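Local coordinates for tail protein, 43 kDa (Neisseria meningitidis MC58, PDB 3D37) that is of unknown function but is probably a component of a phage-type tail or baseplate, built largely of beta-barrel-like domains, at residues G148-V151 with W152-L155. Residues are numbered along the deposited sequence; the frame is centred on the assembly and turned at random.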
ATOM      1  N   GLY A 148      21.430  43.131   4.264  1.00 57.37           N
ATOM      2  CA  GLY A 148      21.360  41.666   4.078  1.00 55.91           C
ATOM      3  C   GLY A 148      20.461  41.191   2.928  1.00 54.75           C
ATOM      4  O   GLY A 148      20.182  40.001   2.806  1.00 53.38           O
ATOM      5  N   GLU A 149      19.980  42.113   2.091  1.00 53.32           N
ATOM      6  CA  GLU A 149      19.162  41.714   0.937  1.00 52.60           C
ATOM      7  C   GLU A 149      20.027  40.963  -0.061  1.00 49.31           C
ATOM      8  O   GLU A 149      21.264  41.237  -0.216  1.00 49.20           O
ATOM      9  CB  GLU A 149      18.393  42.893   0.277  1.00 52.19           C
ATOM     10  CG  GLU A 149      17.040  43.153   0.986  1.00 54.72           C
ATOM     11  CD  GLU A 149      16.006  43.953   0.180  1.00 55.39           C
ATOM     12  OE1 GLU A 149      16.282  45.096  -0.267  1.00 58.89           O
ATOM     13  OE2 GLU A 149      14.877  43.434   0.051  1.00 60.76           O
ATOM     14  N   THR A 150      19.360  40.007  -0.705  1.00 45.19           N
ATOM     15  CA  THR A 150      19.983  39.154  -1.620  1.00 42.07           C
ATOM     16  C   THR A 150      19.945  39.916  -2.909  1.00 41.31           C
ATOM     17  O   THR A 150      19.143  40.810  -3.088  1.00 39.74           O
ATOM     18  CB  THR A 150      19.178  37.796  -1.748  1.00 42.90           C
ATOM     19  OG1 THR A 150      17.867  38.028  -2.312  1.00 40.69           O
ATOM     20  CG2 THR A 150      19.051  37.085  -0.380  1.00 39.70           C
ATOM     21  N   VAL A 151      20.792  39.550  -3.840  1.00 40.18           N
ATOM     22  CA  VAL A 151      20.701  40.132  -5.182  1.00 39.70           C
ATOM     23  C   VAL A 151      19.259  39.987  -5.762  1.00 38.66           C
ATOM     24  O   VAL A 151      18.715  40.941  -6.379  1.00 37.43           O
ATOM     25  CB  VAL A 151      21.772  39.526  -6.121  1.00 39.49           C
ATOM     26  CG1 VAL A 151      21.807  40.266  -7.452  1.00 40.08           C
ATOM     27  CG2 VAL A 151      23.157  39.563  -5.460  1.00 40.15           C
ATOM     28  N   TRP A 152      18.672  38.792  -5.562  1.00 37.91           N
ATOM     29  CA  TRP A 152      17.322  38.468  -6.010  1.00 36.89           C
ATOM     30  C   TRP A 152      16.252  39.380  -5.407  1.00 35.94           C
ATOM     31  O   TRP A 152      15.500  39.984  -6.136  1.00 35.39           O
ATOM     32  CB  TRP A 152      16.943  36.987  -5.783  1.00 34.74           C
ATOM     33  CG  TRP A 152      15.864  36.656  -6.717  1.00 32.36           C
ATOM     34  CD1 TRP A 152      14.511  36.587  -6.438  1.00 31.54           C
ATOM     35  CD2 TRP A 152      15.988  36.518  -8.118  1.00 32.04           C
ATOM     36  NE1 TRP A 152      13.807  36.390  -7.591  1.00 31.01           N
ATOM     37  CE2 TRP A 152      14.676  36.316  -8.638  1.00 29.15           C
ATOM     38  CE3 TRP A 152      17.083  36.466  -8.992  1.00 29.95           C
ATOM     39  CZ2 TRP A 152      14.434  36.078  -9.979  1.00 31.01           C
ATOM     40  CZ3 TRP A 152      16.847  36.248 -10.318  1.00 31.50           C
ATOM     41  CH2 TRP A 152      15.537  36.035 -10.815  1.00 30.71           C
ATOM     42  N   GLN A 153      16.184  39.456  -4.093  1.00 36.92           N
ATOM     43  CA  GLN A 153      15.306  40.421  -3.407  1.00 38.21           C
ATOM     44  C   GLN A 153      15.430  41.821  -3.932  1.00 38.85           C
ATOM     45  O   GLN A 153      14.415  42.480  -4.181  1.00 39.73           O
ATOM     46  CB  GLN A 153      15.617  40.469  -1.930  1.00 38.30           C
ATOM     47  CG  GLN A 153      15.030  39.331  -1.185  1.00 38.80           C
ATOM     48  CD  GLN A 153      15.522  39.264   0.253  1.00 39.06           C
ATOM     49  OE1 GLN A 153      16.673  39.585   0.530  1.00 41.00           O
ATOM     50  NE2 GLN A 153      14.664  38.803   1.166  1.00 38.45           N
ATOM     51  N   ALA A 154      16.674  42.266  -4.134  1.00 38.88           N
ATOM     52  CA  ALA A 154      16.934  43.596  -4.597  1.00 38.65           C
ATOM     53  C   ALA A 154      16.451  43.752  -6.021  1.00 38.64           C
ATOM     54  O   ALA A 154      15.911  44.793  -6.419  1.00 37.52           O
ATOM     55  CB  ALA A 154      18.477  43.918  -4.517  1.00 39.17           C
ATOM     56  N   LEU A 155      16.665  42.714  -6.805  1.00 37.76           N
ATOM     57  CA  LEU A 155      16.277  42.760  -8.180  1.00 38.20           C
ATOM     58  C   LEU A 155      14.719  42.781  -8.317  1.00 37.62           C
ATOM     59  O   LEU A 155      14.170  43.430  -9.225  1.00 35.67           O
ATOM     60  CB  LEU A 155      16.857  41.528  -8.862  1.00 38.96           C
ATOM     61  CG  LEU A 155      17.081  41.417 -10.346  1.00 38.74           C
ATOM     62  CD1 LEU A 155      17.846  42.590 -10.865  1.00 38.22           C
ATOM     63  CD2 LEU A 155      17.877  40.139 -10.483  1.00 38.79           C
TER
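The side chain of Gln153 folds back over Thr150, its CB and CG passing across the hydroxyl so that the two side chains meet at about a right angle. Thr150 OG1 takes the N-H of Gln153 along a nearly straight bond (OG1 to N 2.8 Å, N-H...O 167°). With chi1 at 65°, OG1 sits between the backbone N and carbonyl carbon of Thr150, which turns it towards the first turn of the helix while CG2 stays beside the backbone N. The reciprocal bond comes from the amide of the glutamine: Gln153 OE1 receives the N-H of Thr150, at 3.0 Å from Thr150 N, on a lone pair and in the carbonyl plane. Gln153 reaches it because CG lies beside its own backbone N and the chain continues extended. A weak bond runs from Thr150 OG1 to the same OE1, and the two N-H bonds together fix the rotation of both groups. Glu149 runs obliquely past the glutamine; its OE2 approaches Gln153 CB to 3.6 Å, and its carboxylate plane is turned 51° from the amide. Behind the cap the regular helical bonds begin, Ala154 N to Thr150 O (3.1 Å) and Leu155 N to Val151 O (2.7 Å). Val151, Trp152 and Leu155 turn to the buried side: the valine and leucine meet Leu120 of helix 113-121, while Trp152 packs on Leu98 of helix 95-100 and on Pro166 and Leu168 of strand 165-168. Reciprocal side-chain-to-backbone bonds between the N-cap residue and the third residue after it make this a capping box, here starting helix 151-161 within the region related to the second domain of gp44-like baseplate proteins.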